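Local coordinates for protein CDP-glucose 4,6-dehydratase (Salmonella enterica subsp. enterica serovar Typhi, PDB 1WVG) that catalyses the NAD+-dependent dehydration of CDP-D-glucose to CDP-4-dehydro-6-deoxy-D-glucose, the second step toward CDP-3,6-dideoxy-D-mannose for the lipopolysaccharide O-antigen, at residues S26-L29 with T30-A34; S346-E349 with I350-M354. All blocks are in the same frame, centred on the assembly; numbering follows the deposited sequence.

Contact 1 of 2, residues S26-L29 with T30-A34; sequences SLWL and TEMGA
The carbonyl oxygen of Leu-29 takes two backbone N-H groups from opposite faces of its plane, and this double grip ends helix 20-31. The N of Met-32 bonds to Leu-29 O at 2.9 Å, standing well above the carbonyl plane with an N-H...O angle of only 136°. From the other face the N of Ala-34 reaches Leu-29 O at 3.1 Å, a link five residues back. Between them Gly-33 has a positive phi, and its N bonds to Thr-30 O: a Schellman motif. Glycine suits this position because at these backbone angles a side-chain carbon would collide with the carbonyl oxygen of Met-32.

One turn earlier the helix is regular, with Thr-30 N on Ser-26 O at 2.8 Å and Glu-31 N on Leu-27 O. The hydroxyl of Thr-30 sits between its own N and carbonyl carbon (chi1 64°), which folds OG1 back over the preceding turn, 3.1 Å from Leu-27 O and 3.2 Å from Ser-26 O.

On another side of the helix Trp-28 and Met-32 run side by side. Met-32 bends at its last torsion (chi3 -57°), bringing CE to 3.7 Å from Trp-28 CD1; SD lies 4.6 Å from the centroid of the indole five-membered ring, an oblique Met-aromatic contact. The flexible thioether can lie alongside the CD1–NE1 part of the indole while its methyl also meets Leu-29 CD2. The Schellman bonds thus satisfy Leu-29 O and Thr-30 O where the helix gives way to strand 35-40, and buried Trp-28 and Met-32 form an apolar flank on which helices 236-251 and 342-355 (Trp-28) and 4-7 (Met-32) pack.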
loop_
_atom_site.group_PDB
_atom_site.type_symbol
_atom_site.label_atom_id
_atom_site.label_comp_id
_atom_site.label_asym_id
_atom_site.label_seq_id
_atom_site.Cartn_x
_atom_site.Cartn_y
_atom_site.Cartn_z
ATOM N N SER A 26 -4.807 -34.230 17.266
ATOM C CA SER A 26 -5.775 -35.183 17.817
ATOM C C SER A 26 -5.329 -35.787 19.151
ATOM O O SER A 26 -6.074 -35.940 20.133
ATOM C CB SER A 26 -6.087 -36.252 16.789
ATOM O OG SER A 26 -6.492 -35.630 15.588
ATOM N N LEU A 27 -4.061 -36.130 19.180
ATOM C CA LEU A 27 -3.498 -36.654 20.373
ATOM C C LEU A 27 -3.656 -35.664 21.528
ATOM O O LEU A 27 -4.174 -35.984 22.611
ATOM C CB LEU A 27 -2.034 -36.880 20.107
ATOM C CG LEU A 27 -1.401 -37.574 21.284
ATOM C CD1 LEU A 27 -2.186 -38.846 21.564
ATOM C CD2 LEU A 27 0.024 -37.961 20.892
ATOM N N TRP A 28 -3.213 -34.431 21.283
ATOM C CA TRP A 28 -3.303 -33.385 22.294
ATOM C C TRP A 28 -4.706 -33.288 22.850
ATOM O O TRP A 28 -4.967 -33.323 24.064
ATOM C CB TRP A 28 -2.965 -32.002 21.675
ATOM C CG TRP A 28 -2.532 -30.999 22.729
ATOM C CD1 TRP A 28 -2.859 -31.038 24.056
ATOM C CD2 TRP A 28 -1.644 -29.862 22.557
ATOM N NE1 TRP A 28 -2.244 -30.003 24.723
ATOM C CE2 TRP A 28 -1.497 -29.256 23.819
ATOM C CE3 TRP A 28 -0.959 -29.299 21.459
ATOM C CZ2 TRP A 28 -0.672 -28.117 23.990
ATOM C CZ3 TRP A 28 -0.135 -28.189 21.625
ATOM C CH2 TRP A 28 -0.003 -27.606 22.889
ATOM N N LEU A 29 -5.606 -33.096 21.884
ATOM C CA LEU A 29 -7.029 -32.936 22.123
ATOM C C LEU A 29 -7.662 -34.104 22.912
ATOM O O LEU A 29 -8.372 -33.915 23.919
ATOM C CB LEU A 29 -7.784 -32.642 20.802
ATOM C CG LEU A 29 -7.769 -31.169 20.340
ATOM C CD1 LEU A 29 -8.724 -30.908 19.161
ATOM C CD2 LEU A 29 -8.083 -30.210 21.498
ATOM N N THR A 30 -7.419 -35.344 22.460
ATOM C CA THR A 30 -8.035 -36.449 23.191
ATOM C C THR A 30 -7.468 -36.518 24.583
ATOM O O THR A 30 -8.137 -36.800 25.579
ATOM C CB THR A 30 -7.900 -37.788 22.493
ATOM O OG1 THR A 30 -6.539 -38.055 22.462
ATOM C CG2 THR A 30 -8.399 -37.692 21.068
ATOM N N GLU A 31 -6.187 -36.224 24.649
ATOM C CA GLU A 31 -5.536 -36.216 25.935
ATOM C C GLU A 31 -6.184 -35.219 26.871
ATOM O O GLU A 31 -6.087 -35.389 28.083
ATOM C CB GLU A 31 -4.042 -35.920 25.813
ATOM C CG GLU A 31 -3.279 -36.014 27.147
ATOM C CD GLU A 31 -1.847 -35.560 27.012
ATOM O OE1 GLU A 31 -0.910 -36.331 26.852
ATOM O OE2 GLU A 31 -1.714 -34.242 27.084
ATOM N N MET A 32 -6.841 -34.192 26.308
ATOM C CA MET A 32 -7.475 -33.190 27.155
ATOM C C MET A 32 -8.905 -33.515 27.519
ATOM O O MET A 32 -9.591 -32.739 28.186
ATOM C CB MET A 32 -7.305 -31.751 26.647
ATOM C CG MET A 32 -5.887 -31.255 26.876
ATOM S SD MET A 32 -5.673 -29.520 26.417
ATOM C CE MET A 32 -6.206 -29.555 24.694
ATOM N N GLY A 33 -9.357 -34.685 27.077
ATOM C CA GLY A 33 -10.696 -35.100 27.413
ATOM C C GLY A 33 -11.684 -34.886 26.303
ATOM O O GLY A 33 -12.848 -35.296 26.423
ATOM N N ALA A 34 -11.221 -34.275 25.207
ATOM C CA ALA A 34 -12.117 -34.030 24.075
ATOM C C ALA A 34 -12.556 -35.269 23.289
ATOM O O ALA A 34 -11.838 -36.292 23.203
ATOM C CB ALA A 34 -11.454 -33.043 23.114
#

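Contact 2 of 2, residues S346-E349 with I350-M354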
loop_
_atom_site.group_PDB
_atom_site.type_symbol
_atom_site.label_atom_id
_atom_site.label_comp_id
_atom_site.label_asym_id
_atom_site.label_seq_id
_atom_site.Cartn_x
_atom_site.Cartn_y
_atom_site.Cartn_z
ATOM N N SER A 346 5.601 -39.079 22.804
ATOM C CA SER A 346 4.753 -38.056 22.249
ATOM C C SER A 346 3.939 -37.459 23.376
ATOM O O SER A 346 3.908 -36.250 23.551
ATOM C CB SER A 346 3.932 -38.536 21.055
ATOM O OG SER A 346 4.829 -39.021 20.043
ATOM N N LYS A 347 3.310 -38.279 24.209
ATOM C CA LYS A 347 2.563 -37.707 25.331
ATOM C C LYS A 347 3.460 -36.859 26.199
ATOM O O LYS A 347 3.073 -35.817 26.751
ATOM C CB LYS A 347 1.876 -38.762 26.200
ATOM C CG LYS A 347 0.699 -39.468 25.521
ATOM C CD LYS A 347 -0.365 -39.973 26.496
ATOM C CE LYS A 347 -0.933 -41.344 26.142
ATOM N NZ LYS A 347 -2.214 -41.661 26.814
ATOM N N ARG A 348 4.697 -37.307 26.335
ATOM C CA ARG A 348 5.614 -36.541 27.136
ATOM C C ARG A 348 5.923 -35.151 26.552
ATOM O O ARG A 348 6.066 -34.139 27.251
ATOM C CB ARG A 348 6.889 -37.323 27.411
ATOM C CG ARG A 348 7.436 -36.984 28.797
ATOM C CD ARG A 348 8.815 -37.543 29.129
ATOM N NE ARG A 348 9.584 -36.607 29.941
ATOM C CZ ARG A 348 10.915 -36.517 29.982
ATOM N NH1 ARG A 348 11.735 -37.324 29.272
ATOM N NH2 ARG A 348 11.457 -35.592 30.776
ATOM N N GLU A 349 6.076 -35.087 25.240
ATOM C CA GLU A 349 6.376 -33.771 24.668
ATOM C C GLU A 349 5.292 -32.750 24.893
ATOM O O GLU A 349 5.616 -31.605 25.224
ATOM C CB GLU A 349 6.813 -33.773 23.212
ATOM C CG GLU A 349 8.196 -34.402 23.105
ATOM C CD GLU A 349 9.113 -33.529 22.340
ATOM O OE1 GLU A 349 8.850 -33.145 21.205
ATOM O OE2 GLU A 349 10.182 -33.225 23.040
ATOM N N ILE A 350 4.023 -33.190 24.707
ATOM C CA ILE A 350 2.820 -32.368 24.906
ATOM C C ILE A 350 2.835 -31.871 26.361
ATOM O O ILE A 350 2.687 -30.693 26.672
ATOM C CB ILE A 350 1.542 -33.150 24.541
ATOM C CG1 ILE A 350 1.470 -33.565 23.075
ATOM C CG2 ILE A 350 0.256 -32.440 24.950
ATOM C CD1 ILE A 350 0.090 -34.092 22.650
ATOM N N SER A 351 3.109 -32.787 27.290
ATOM C CA SER A 351 3.155 -32.396 28.682
ATOM C C SER A 351 4.259 -31.383 28.989
ATOM O O SER A 351 4.110 -30.419 29.729
ATOM C CB SER A 351 3.359 -33.632 29.545
ATOM O OG SER A 351 4.569 -33.467 30.267
ATOM N N ASP A 352 5.414 -31.628 28.426
ATOM C CA ASP A 352 6.539 -30.749 28.634
ATOM C C ASP A 352 6.191 -29.381 28.099
ATOM O O ASP A 352 6.558 -28.362 28.650
ATOM C CB ASP A 352 7.733 -31.245 27.782
ATOM C CG ASP A 352 8.504 -32.407 28.348
ATOM O OD1 ASP A 352 8.304 -32.802 29.479
ATOM O OD2 ASP A 352 9.405 -32.931 27.518
ATOM N N TYR A 353 5.522 -29.379 26.952
ATOM C CA TYR A 353 5.170 -28.122 26.352
ATOM C C TYR A 353 4.190 -27.433 27.232
ATOM O O TYR A 353 4.291 -26.234 27.461
ATOM C CB TYR A 353 4.597 -28.231 24.921
ATOM C CG TYR A 353 4.374 -26.898 24.200
ATOM C CD1 TYR A 353 5.356 -26.319 23.396
ATOM C CD2 TYR A 353 3.148 -26.236 24.283
ATOM C CE1 TYR A 353 5.130 -25.128 22.709
ATOM C CE2 TYR A 353 2.912 -25.016 23.650
ATOM C CZ TYR A 353 3.914 -24.462 22.859
ATOM O OH TYR A 353 3.683 -23.283 22.190
ATOM N N MET A 354 3.232 -28.198 27.704
ATOM C CA MET A 354 2.244 -27.591 28.568
ATOM C C MET A 354 2.892 -27.026 29.819
ATOM O O MET A 354 2.368 -26.150 30.502
ATOM C CB MET A 354 1.157 -28.592 28.956
ATOM C CG MET A 354 0.386 -29.031 27.739
ATOM S SD MET A 354 -1.291 -28.365 27.756
ATOM C CE MET A 354 -2.194 -29.916 27.518
#
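Contacts between successive turns of one helix, 342-355 near the C-terminus, join 346-349 to 350-354. Four backbone bonds in the i to i+4 pattern hold the turns: Ile-350 N to Ser-346 O is long but straight (3.3 Å, 171°), whereas Asp-352 N to Arg-348 O and Tyr-353 N to Glu-349 O are shorter. Ser-351 adds a weak bond from OG to Arg-348 O at 3.4 Å.

On the more open flank Arg-348 crosses Asp-352 at a slant, its guanidinium plane turned 82° from the carboxylate. NE stays 4.0 Å from Asp-352 OD1, which lies well out of the guanidinium plane, so any attraction is probably one of charge alone, with no N-H aimed at the oxygen. Glu-349 and Asp-352 bring like charges near each other, OE2 to OD2 4.6 Å, but both oxygens form salt bridges to NH1 of Arg-328, which probably offsets their repulsion; His-234 NE2 is hydrogen-bonded to Glu-349 OE1. A glutamate and an aspartate three residues apart stand on the same side of the helix, where one arginine can serve both.

Ile-350 sets CG1 beside its own backbone N (chi1 -63°), pointing it back along the helix to 3.7 Å from Ser-346 O, and its branched, apolar body suits a buried face. That face of the helix rests on helix 20-31, while helix 322-337 supplies Arg-328, and Tyr-353 reaches helix 236-251 through hydrogen bonds to Glu-237 and Ser-240.

How the contacts relate
Contact 1 comes first in the chain, at the end of the helix in the beta-alpha-beta unit of strand 11-15, helix 20-31 and strand 35-40; contact 2 follows far later, within helix 342-355. Their centres are 12 Å apart, on the same side of the chain's centre, and the two helices touch directly. Ile-350 CD1 lies 3.5 Å from Trp-28 CA, and Ile-350 CG2 3.4 Å from Glu-31 OE2. Helix 236-251 meets both, through Trp-28 and Tyr-353. The C-terminal helix is thus packed against the first crossover helix of the Rossmann fold, linking the end of the chain to the nucleotide-binding domain.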